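Local coordinates for myosin-I heavy chain (Dictyostelium discoideum, PDB 5EJR), which belongs to an actin-based motor with ATPase activity that acts in the early steps of phagocytosis and adhesion, and forms the second MyTH4-FERM unit of its tail, at residues 244-247 / 248-251; 231-234 / 235-238; 4-7 / 8-11; 144-147 / 148-152. One frame throughout, in Å; residues are numbered along the deposited sequence.

The four sites form two pairs, one in the MyTH4 part and one in the FERM part of this MyTH4-FERM unit. Contacts 3 and 4 come first along the chain: helix 5-11 packs against helix 142-159 of the MyTH4 domain, with centres about 9 Å apart and Leu6 and Trp9 touching Leu144. Contacts 2 and 1 follow in the ubiquitin-like lobe of the FERM domain, on helix 232-243 and in the loop after it; their centres lie about 12 Å apart, and Ile250 packs on Asp237. No atoms touch between the pairs: contacts 3 and 1 are about 55 Å apart between centres, contacts 4 and 2 about 35 Å, in an elongated chain.

Contact 1 of 4, residues 244-247 / 248-251; sequences GISQ and QSIK. With EDO (1,2-ethanediol), chain G.
Ile250 leans back over Ile245 and the Ser246 peptide as the chain turns. From its CB the nearest atom of 244-247 is Gln247 O; CG1 then passes 3.5 Å from Ser246 O and 3.7 Å from CG2 of Ile245, and CD1 ends 3.7 Å from Ile245 O. With CG1 opposite its own carbonyl carbon (chi1 -77°), the long branch is directed back along the turn, where it crosses the Ile245 side chain at a slant. The same CG2 of Ile245 also meets CB of Ser249, so one methyl is shared by two residues of 248-251. Ser249 N donates to Ser246 O over 3.0 Å, approaching from above the carbonyl plane, 51° out of it; the bonds from Ile250 N to Ser246 O and Gln247 O are both weak. This is a turn with helical backbone angles linking helix 232-243 to strand 253-259 of the ubiquitin-like FERM lobe, and Gly244, with positive phi, is the C-prime residue of the Schellman motif that ends the helix. Asp316 accepts from Ser246 N and bonds to Ser249 OG, which also takes a bond from a bound ethanediol, probably from the crystallisation liquor. Lys251 curls back: NZ donates to Gln248 O at 3.2 Å, and one water links NZ and Lys251 N to Gln247 O, 2.6 Å from the water oxygen.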
loop_
_atom_site.group_PDB
_atom_site.type_symbol
_atom_site.label_atom_id
_atom_site.label_comp_id
_atom_site.label_asym_id
_atom_site.label_seq_id
_atom_site.Cartn_x
_atom_site.Cartn_y
_atom_site.Cartn_z
ATOM N N GLY A 244 10.442 4.402 19.563
ATOM C CA GLY A 244 10.357 4.997 20.886
ATOM C C GLY A 244 9.364 6.143 21.001
ATOM O O GLY A 244 9.395 6.857 22.002
ATOM N N ILE A 245 8.468 6.341 19.991
ATOM C CA ILE A 245 7.453 7.402 20.039
ATOM C C ILE A 245 6.453 6.958 21.129
ATOM O O ILE A 245 6.121 5.771 21.176
ATOM C CB ILE A 245 6.791 7.568 18.635
ATOM C CG1 ILE A 245 7.817 8.085 17.584
ATOM C CG2 ILE A 245 5.522 8.453 18.687
ATOM C CD1 ILE A 245 7.457 7.799 16.122
ATOM N N SER A 246 6.035 7.881 22.026
ATOM C CA SER A 246 5.117 7.560 23.100
ATOM C C SER A 246 3.764 7.201 22.565
ATOM O O SER A 246 3.370 7.668 21.496
ATOM C CB SER A 246 5.005 8.692 24.121
ATOM O OG SER A 246 4.042 9.662 23.733
ATOM N N GLN A 247 3.030 6.406 23.353
ATOM C CA GLN A 247 1.703 5.914 23.012
ATOM C C GLN A 247 0.776 7.000 22.494
ATOM O O GLN A 247 0.174 6.820 21.441
ATOM C CB GLN A 247 1.091 5.154 24.217
ATOM C CG GLN A 247 -0.442 4.919 24.167
ATOM C CD GLN A 247 -0.925 4.205 22.928
ATOM O OE1 GLN A 247 -0.255 3.324 22.373
ATOM N NE2 GLN A 247 -2.083 4.618 22.439
ATOM N N GLN A 248 0.704 8.135 23.189
ATOM C CA GLN A 248 -0.194 9.232 22.823
ATOM C C GLN A 248 0.167 9.954 21.522
ATOM O O GLN A 248 -0.714 10.561 20.911
ATOM C CB GLN A 248 -0.320 10.233 23.980
ATOM C CG GLN A 248 -1.147 9.695 25.158
ATOM C CD GLN A 248 -2.592 9.402 24.802
ATOM O OE1 GLN A 248 -3.423 10.306 24.672
ATOM N NE2 GLN A 248 -2.921 8.124 24.648
ATOM N N SER A 249 1.438 9.877 21.091
ATOM C CA SER A 249 1.892 10.573 19.877
ATOM C C SER A 249 1.759 9.755 18.608
ATOM O O SER A 249 1.780 10.316 17.511
ATOM C CB SER A 249 3.349 10.998 20.031
ATOM O OG SER A 249 3.504 11.915 21.099
ATOM N N ILE A 250 1.656 8.435 18.746
ATOM C CA ILE A 250 1.631 7.497 17.625
ATOM C C ILE A 250 0.527 7.822 16.610
ATOM O O ILE A 250 0.774 7.749 15.396
ATOM C CB ILE A 250 1.595 6.030 18.162
ATOM C CG1 ILE A 250 3.026 5.658 18.631
ATOM C CG2 ILE A 250 1.117 5.051 17.079
ATOM C CD1 ILE A 250 3.189 4.404 19.401
ATOM N N LYS A 251 -0.631 8.283 17.090
ATOM C CA LYS A 251 -1.739 8.647 16.203
ATOM C C LYS A 251 -1.427 9.821 15.277
ATOM O O LYS A 251 -2.172 10.032 14.347
ATOM C CB LYS A 251 -3.035 8.945 16.990
ATOM C CG LYS A 251 -2.969 10.198 17.869
ATOM C CD LYS A 251 -4.282 10.445 18.646
ATOM C CE LYS A 251 -4.606 9.399 19.698
ATOM N NZ LYS A 251 -3.715 9.468 20.881
HETATM C C1 EDO G . 1.384 14.473 20.960
HETATM O O1 EDO G . 0.078 14.996 20.829
HETATM C C2 EDO G . 2.383 15.319 20.137
HETATM O O2 EDO G . 3.713 14.973 20.515
HETATM O O HOH W 1 -1.743 7.575 19.797
#

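Contact 2 of 4, residues 231-234 / 235-238; sequences TIRE and ITDT
Thr231 O receives Ile235 N at 3.1 Å, the first of four successive i to i+4 backbone bonds that carry the chain through 238. They define the first turns of helix 232-243 in the ubiquitin-like FERM lobe. Its start is a capping box: Glu234 N donates to Thr231 OG1, and Thr231 N returns a nearly straight bond (170°) to Glu234 OE1. Ile232 O is gripped twice, by Thr236 N and Thr236 OG1 from opposite faces of its plane, which satisfies the buried hydroxyl. On the inner side Ile232 and Ile235 lie side by side and point the same way, their CD1 atoms 4.1 Å apart, and both pack on Ile255 and Ile274. Arg233 sets off trans to its main-chain nitrogen (chi1 -176°) and bends twice, bringing its guanidinium over Thr236, with Asp237 at its edge. NH1 donates to Phe253 O, tying the group to strand 253-259. The salt bridge is side-on but converges on one oxygen: Asp237 OD1 lies in the guanidinium plane, 2.9 Å from Arg233 NE and 2.8 Å from Arg233 NH2, with the carboxylate turned 46° from that plane.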
loop_
_atom_site.group_PDB
_atom_site.type_symbol
_atom_site.label_atom_id
_atom_site.label_comp_id
_atom_site.label_asym_id
_atom_site.label_seq_id
_atom_site.Cartn_x
_atom_site.Cartn_y
_atom_site.Cartn_z
ATOM N N THR A 231 -2.684 -4.000 8.164
ATOM C CA THR A 231 -3.014 -2.686 7.605
ATOM C C THR A 231 -1.842 -1.717 7.798
ATOM O O THR A 231 -0.969 -1.918 8.658
ATOM C CB THR A 231 -4.262 -2.091 8.255
ATOM O OG1 THR A 231 -3.991 -1.867 9.637
ATOM C CG2 THR A 231 -5.515 -2.927 8.036
ATOM N N ILE A 232 -1.860 -0.619 7.041
ATOM C CA ILE A 232 -0.852 0.437 7.141
ATOM C C ILE A 232 -0.904 1.077 8.548
ATOM O O ILE A 232 0.146 1.403 9.107
ATOM C CB ILE A 232 -1.044 1.418 5.947
ATOM C CG1 ILE A 232 -0.672 0.693 4.619
ATOM C CG2 ILE A 232 -0.283 2.770 6.124
ATOM C CD1 ILE A 232 0.869 0.423 4.311
ATOM N N ARG A 233 -2.111 1.132 9.159
ATOM C CA ARG A 233 -2.271 1.683 10.510
ATOM C C ARG A 233 -1.531 0.844 11.528
ATOM O O ARG A 233 -0.830 1.405 12.374
ATOM C CB ARG A 233 -3.742 1.860 10.904
ATOM C CG ARG A 233 -3.956 2.532 12.275
ATOM C CD ARG A 233 -3.533 4.009 12.303
ATOM N NE ARG A 233 -2.235 4.215 12.953
ATOM C CZ ARG A 233 -1.569 5.371 12.973
ATOM N NH1 ARG A 233 -2.051 6.437 12.343
ATOM N NH2 ARG A 233 -0.408 5.463 13.602
ATOM N N GLU A 234 -1.639 -0.496 11.421
ATOM C CA GLU A 234 -0.948 -1.437 12.315
ATOM C C GLU A 234 0.566 -1.370 12.177
ATOM O O GLU A 234 1.240 -1.372 13.204
ATOM C CB GLU A 234 -1.457 -2.892 12.136
ATOM C CG GLU A 234 -2.919 -3.069 12.538
ATOM C CD GLU A 234 -3.616 -4.337 12.065
ATOM O OE1 GLU A 234 -3.202 -4.907 11.028
ATOM O OE2 GLU A 234 -4.611 -4.738 12.713
ATOM N N ILE A 235 1.117 -1.324 10.940
ATOM C CA ILE A 235 2.567 -1.198 10.784
ATOM C C ILE A 235 3.070 0.157 11.270
ATOM O O ILE A 235 4.179 0.205 11.791
ATOM C CB ILE A 235 3.199 -1.536 9.420
ATOM C CG1 ILE A 235 2.528 -0.786 8.265
ATOM C CG2 ILE A 235 3.288 -3.043 9.160
ATOM C CD1 ILE A 235 3.549 -0.274 7.267
ATOM N N THR A 236 2.289 1.261 11.070
ATOM C CA THR A 236 2.691 2.585 11.564
ATOM C C THR A 236 2.814 2.492 13.090
ATOM O O THR A 236 3.811 2.941 13.644
ATOM C CB THR A 236 1.686 3.697 11.154
ATOM O OG1 THR A 236 1.538 3.727 9.730
ATOM C CG2 THR A 236 2.136 5.072 11.619
ATOM N N ASP A 237 1.829 1.865 13.749
ATOM C CA ASP A 237 1.814 1.687 15.203
ATOM C C ASP A 237 3.027 0.922 15.732
ATOM O O ASP A 237 3.661 1.364 16.699
ATOM C CB ASP A 237 0.514 1.014 15.636
ATOM C CG ASP A 237 -0.679 1.937 15.593
ATOM O OD1 ASP A 237 -0.561 3.041 15.004
ATOM O OD2 ASP A 237 -1.741 1.557 16.136
ATOM N N THR A 238 3.384 -0.189 15.067
ATOM C CA THR A 238 4.510 -1.023 15.482
ATOM C C THR A 238 5.852 -0.322 15.264
ATOM O O THR A 238 6.636 -0.256 16.207
ATOM C CB THR A 238 4.455 -2.440 14.835
ATOM O OG1 THR A 238 4.791 -2.374 13.442
ATOM C CG2 THR A 238 3.102 -3.124 15.019
#

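Contact 3 of 4, residues 4-7 / 8-11; sequences SQLA and QWAS
Leu6 and Trp9 stand one turn apart on the buried side of helix 5-11, with Leu6 CD1 coming 4.3 Å from CE3 of the indole's six-membered ring. A chi1 of 173° puts the Trp9 ring on the far side of CB from the amide nitrogen, and most of it leads away from 4-7, with CE3 still near Leu6; Leu6 O lies at the ring edge, near its plane, and 3.4 Å from Trp9 CB. The indole thus runs outward from the helix toward its neighbours. The solvent-facing glutamines behave differently. Gln5 bends at chi2 and Gln8 is extended; their amide planes are 70° apart, and their OE1 atoms, both acceptors, are 3.5 Å from each other and make no bond. Outside the two segments, Gln8 NE2 donates to Asp3 O; within the contact, Gln8 CG packs 3.4 Å from Ser4 O. Beneath the side chains, Gln8, Trp9 and Ala10 each donate through N to the carbonyl four residues earlier, while the bond from Ser11 N to Ala7 O is weak. Ser4 is the N-cap, its OG accepting from Ala7 N (3.2 Å, 165°). At the other end Ser11 OG reaches back to Gln8 O at 2.7 Å. Cation-pi contact with Arg13 also engages the Trp9 ring. Leu6 and Trp9 both touch Leu144 of helix 142-159, while Tyr112 packs on Leu6 and Asp105 and Cys109 on Trp9, so this short N-terminal helix is laid against helices 142-159 and 104-113.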
loop_
_atom_site.group_PDB
_atom_site.type_symbol
_atom_site.label_atom_id
_atom_site.label_comp_id
_atom_site.label_asym_id
_atom_site.label_seq_id
_atom_site.Cartn_x
_atom_site.Cartn_y
_atom_site.Cartn_z
ATOM N N SER A 4 -15.577 -39.510 -4.655
ATOM C CA SER A 4 -15.261 -38.495 -3.642
ATOM C C SER A 4 -16.310 -37.386 -3.624
ATOM O O SER A 4 -17.097 -37.282 -4.566
ATOM C CB SER A 4 -13.881 -37.898 -3.897
ATOM O OG SER A 4 -13.865 -37.085 -5.060
ATOM N N GLN A 5 -16.312 -36.548 -2.567
ATOM C CA GLN A 5 -17.244 -35.422 -2.439
ATOM C C GLN A 5 -17.048 -34.430 -3.589
ATOM O O GLN A 5 -18.040 -33.932 -4.122
ATOM C CB GLN A 5 -17.111 -34.731 -1.076
ATOM C CG GLN A 5 -17.589 -35.577 0.096
ATOM C CD GLN A 5 -19.051 -35.374 0.404
ATOM O OE1 GLN A 5 -19.943 -35.813 -0.338
ATOM N NE2 GLN A 5 -19.329 -34.744 1.537
ATOM N N LEU A 6 -15.777 -34.201 -4.017
ATOM C CA LEU A 6 -15.453 -33.315 -5.139
ATOM C C LEU A 6 -16.011 -33.860 -6.464
ATOM O O LEU A 6 -16.606 -33.097 -7.221
ATOM C CB LEU A 6 -13.933 -33.019 -5.240
ATOM C CG LEU A 6 -13.448 -32.217 -6.472
ATOM C CD1 LEU A 6 -13.916 -30.762 -6.433
ATOM C CD2 LEU A 6 -11.952 -32.265 -6.611
ATOM N N ALA A 7 -15.819 -35.170 -6.734
ATOM C CA ALA A 7 -16.308 -35.848 -7.940
ATOM C C ALA A 7 -17.831 -35.803 -8.001
ATOM O O ALA A 7 -18.377 -35.572 -9.078
ATOM C CB ALA A 7 -15.816 -37.292 -7.972
ATOM N N GLN A 8 -18.515 -35.983 -6.841
ATOM C CA GLN A 8 -19.980 -35.923 -6.723
ATOM C C GLN A 8 -20.495 -34.528 -7.075
ATOM O O GLN A 8 -21.525 -34.407 -7.744
ATOM C CB GLN A 8 -20.440 -36.309 -5.319
ATOM C CG GLN A 8 -20.410 -37.815 -5.047
ATOM C CD GLN A 8 -20.722 -38.155 -3.606
ATOM O OE1 GLN A 8 -21.510 -37.480 -2.924
ATOM N NE2 GLN A 8 -20.127 -39.234 -3.117
ATOM N N TRP A 9 -19.751 -33.473 -6.644
ATOM C CA TRP A 9 -20.052 -32.071 -6.931
ATOM C C TRP A 9 -19.848 -31.809 -8.432
ATOM O O TRP A 9 -20.674 -31.154 -9.054
ATOM C CB TRP A 9 -19.161 -31.145 -6.061
ATOM C CG TRP A 9 -19.269 -29.676 -6.378
ATOM C CD1 TRP A 9 -20.082 -28.761 -5.773
ATOM C CD2 TRP A 9 -18.518 -28.956 -7.363
ATOM N NE1 TRP A 9 -19.888 -27.516 -6.329
ATOM C CE2 TRP A 9 -18.915 -27.603 -7.288
ATOM C CE3 TRP A 9 -17.510 -29.316 -8.273
ATOM C CZ2 TRP A 9 -18.357 -26.615 -8.105
ATOM C CZ3 TRP A 9 -16.980 -28.345 -9.103
ATOM C CH2 TRP A 9 -17.410 -27.013 -9.023
ATOM N N ALA A 10 -18.752 -32.316 -9.000
ATOM C CA ALA A 10 -18.409 -32.149 -10.409
ATOM C C ALA A 10 -19.318 -32.947 -11.356
ATOM O O ALA A 10 -19.423 -32.579 -12.526
ATOM C CB ALA A 10 -16.967 -32.542 -10.635
ATOM N N SER A 11 -19.962 -34.034 -10.855
ATOM C CA SER A 11 -20.844 -34.915 -11.642
ATOM C C SER A 11 -21.960 -34.171 -12.397
ATOM O O SER A 11 -22.240 -34.496 -13.553
ATOM C CB SER A 11 -21.425 -36.024 -10.770
ATOM O OG SER A 11 -22.518 -35.580 -9.978
#

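Contact 4 of 4, residues 144-147 / 148-152; sequences LLQP and FMEQL
Phe148 holds its ring beyond Leu144, whose CD1 approaches it obliquely, while Tyr108 meets it edge-to-face; between Leu144 and Phe148 the closest side-chain approach is lower down, Leu144 CG to Phe148 CB at 4.0 Å. The other flat pair, the Gln146 amide and Glu150 carboxylate, has planes 47° apart; Gln146 NE2 and Glu150 OE2 are 4.0 Å from each other, too far for a hydrogen bond. Between the amide and Leu145 sits the methyl end of Met149: its CE is 3.4 Å from Gln146 NE2 and 3.6 Å from Leu145 CG. That position follows from a chain that runs out from CB and then turns at chi3 (-79°), which brings CE back over the preceding turn, alongside Leu145 and pointing the same way. All of this lies on helix 142-159 of the MyTH4 domain, a helical bundle. Pro147 has no N-H, so the helix is kinked where its nitrogen makes no bond to the turn before; the four following residues nevertheless keep the pattern, with Glu150 N to Gln146 O nearly straight (174°) and Phe148 N meeting Leu144 O at 2.9 Å. Phe148, Met149 and Leu152 face Leu177 of helix 164-178, whereas Pro147 packs on Gln5 of helix 5-11. Gln151 NE2 bonds to Tyr112 OH, and a water oxygen 3.0 Å from Pro147 O donates to it and, weakly, to Gln151 OE1.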
loop_
_atom_site.group_PDB
_atom_site.type_symbol
_atom_site.label_atom_id
_atom_site.label_comp_id
_atom_site.label_asym_id
_atom_site.label_seq_id
_atom_site.Cartn_x
_atom_site.Cartn_y
_atom_site.Cartn_z
ATOM N N LEU A 144 -19.089 -25.676 -3.433
ATOM C CA LEU A 144 -17.755 -26.247 -3.636
ATOM C C LEU A 144 -16.908 -26.318 -2.358
ATOM O O LEU A 144 -16.115 -27.245 -2.237
ATOM C CB LEU A 144 -16.992 -25.511 -4.761
ATOM C CG LEU A 144 -15.570 -26.003 -5.118
ATOM C CD1 LEU A 144 -15.587 -27.380 -5.761
ATOM C CD2 LEU A 144 -14.868 -25.042 -6.033
ATOM N N LEU A 145 -17.074 -25.362 -1.420
ATOM C CA LEU A 145 -16.282 -25.244 -0.179
ATOM C C LEU A 145 -15.986 -26.576 0.542
ATOM O O LEU A 145 -14.818 -26.958 0.580
ATOM C CB LEU A 145 -16.895 -24.221 0.804
ATOM C CG LEU A 145 -16.051 -23.867 2.035
ATOM C CD1 LEU A 145 -14.764 -23.115 1.654
ATOM C CD2 LEU A 145 -16.860 -23.081 3.041
ATOM N N GLN A 146 -17.001 -27.273 1.102
ATOM C CA GLN A 146 -16.790 -28.536 1.820
ATOM C C GLN A 146 -16.193 -29.652 0.926
ATOM O O GLN A 146 -15.125 -30.149 1.293
ATOM C CB GLN A 146 -18.052 -29.009 2.561
ATOM C CG GLN A 146 -17.749 -29.642 3.918
ATOM C CD GLN A 146 -17.237 -28.642 4.936
ATOM O OE1 GLN A 146 -17.957 -27.739 5.384
ATOM N NE2 GLN A 146 -15.979 -28.789 5.326
ATOM N N PRO A 147 -16.783 -30.022 -0.251
ATOM C CA PRO A 147 -16.147 -31.055 -1.096
ATOM C C PRO A 147 -14.679 -30.782 -1.458
ATOM O O PRO A 147 -13.873 -31.718 -1.404
ATOM C CB PRO A 147 -17.039 -31.090 -2.346
ATOM C CG PRO A 147 -18.357 -30.606 -1.884
ATOM C CD PRO A 147 -18.049 -29.554 -0.861
ATOM N N PHE A 148 -14.327 -29.512 -1.787
ATOM C CA PHE A 148 -12.959 -29.107 -2.151
ATOM C C PHE A 148 -11.994 -29.261 -0.969
ATOM O O PHE A 148 -10.840 -29.667 -1.173
ATOM C CB PHE A 148 -12.920 -27.667 -2.706
ATOM C CG PHE A 148 -11.597 -27.232 -3.306
ATOM C CD1 PHE A 148 -10.619 -26.623 -2.519
ATOM C CD2 PHE A 148 -11.349 -27.378 -4.663
ATOM C CE1 PHE A 148 -9.403 -26.203 -3.077
ATOM C CE2 PHE A 148 -10.125 -26.971 -5.216
ATOM C CZ PHE A 148 -9.166 -26.372 -4.420
ATOM N N MET A 149 -12.461 -28.917 0.255
ATOM C CA MET A 149 -11.672 -29.019 1.485
ATOM C C MET A 149 -11.376 -30.484 1.798
ATOM O O MET A 149 -10.211 -30.833 2.044
ATOM C CB MET A 149 -12.372 -28.327 2.665
ATOM C CG MET A 149 -12.134 -26.836 2.696
ATOM S SD MET A 149 -12.474 -26.121 4.321
ATOM C CE MET A 149 -14.220 -26.025 4.274
ATOM N N GLU A 150 -12.424 -31.345 1.723
ATOM C CA GLU A 150 -12.328 -32.799 1.930
ATOM C C GLU A 150 -11.316 -33.438 0.980
ATOM O O GLU A 150 -10.588 -34.342 1.380
ATOM C CB GLU A 150 -13.707 -33.479 1.794
ATOM C CG GLU A 150 -14.697 -33.127 2.899
ATOM C CD GLU A 150 -14.275 -33.398 4.335
ATOM O OE1 GLU A 150 -13.556 -34.395 4.581
ATOM O OE2 GLU A 150 -14.695 -32.620 5.222
ATOM N N GLN A 151 -11.240 -32.931 -0.258
ATOM C CA GLN A 151 -10.282 -33.369 -1.264
ATOM C C GLN A 151 -8.865 -32.980 -0.836
ATOM O O GLN A 151 -7.977 -33.824 -0.893
ATOM C CB GLN A 151 -10.628 -32.779 -2.640
ATOM C CG GLN A 151 -9.765 -33.322 -3.788
ATOM C CD GLN A 151 -10.108 -34.721 -4.279
ATOM O OE1 GLN A 151 -11.049 -35.381 -3.814
ATOM N NE2 GLN A 151 -9.354 -35.196 -5.264
ATOM N N LEU A 152 -8.649 -31.710 -0.403
ATOM C CA LEU A 152 -7.342 -31.238 0.072
ATOM C C LEU A 152 -6.898 -32.079 1.268
ATOM O O LEU A 152 -5.750 -32.520 1.298
ATOM C CB LEU A 152 -7.385 -29.744 0.464
ATOM C CG LEU A 152 -7.611 -28.705 -0.636
ATOM C CD1 LEU A 152 -7.535 -27.307 -0.056
ATOM C CD2 LEU A 152 -6.599 -28.838 -1.775
HETATM O O HOH W 2 -13.836 -34.691 -1.897
#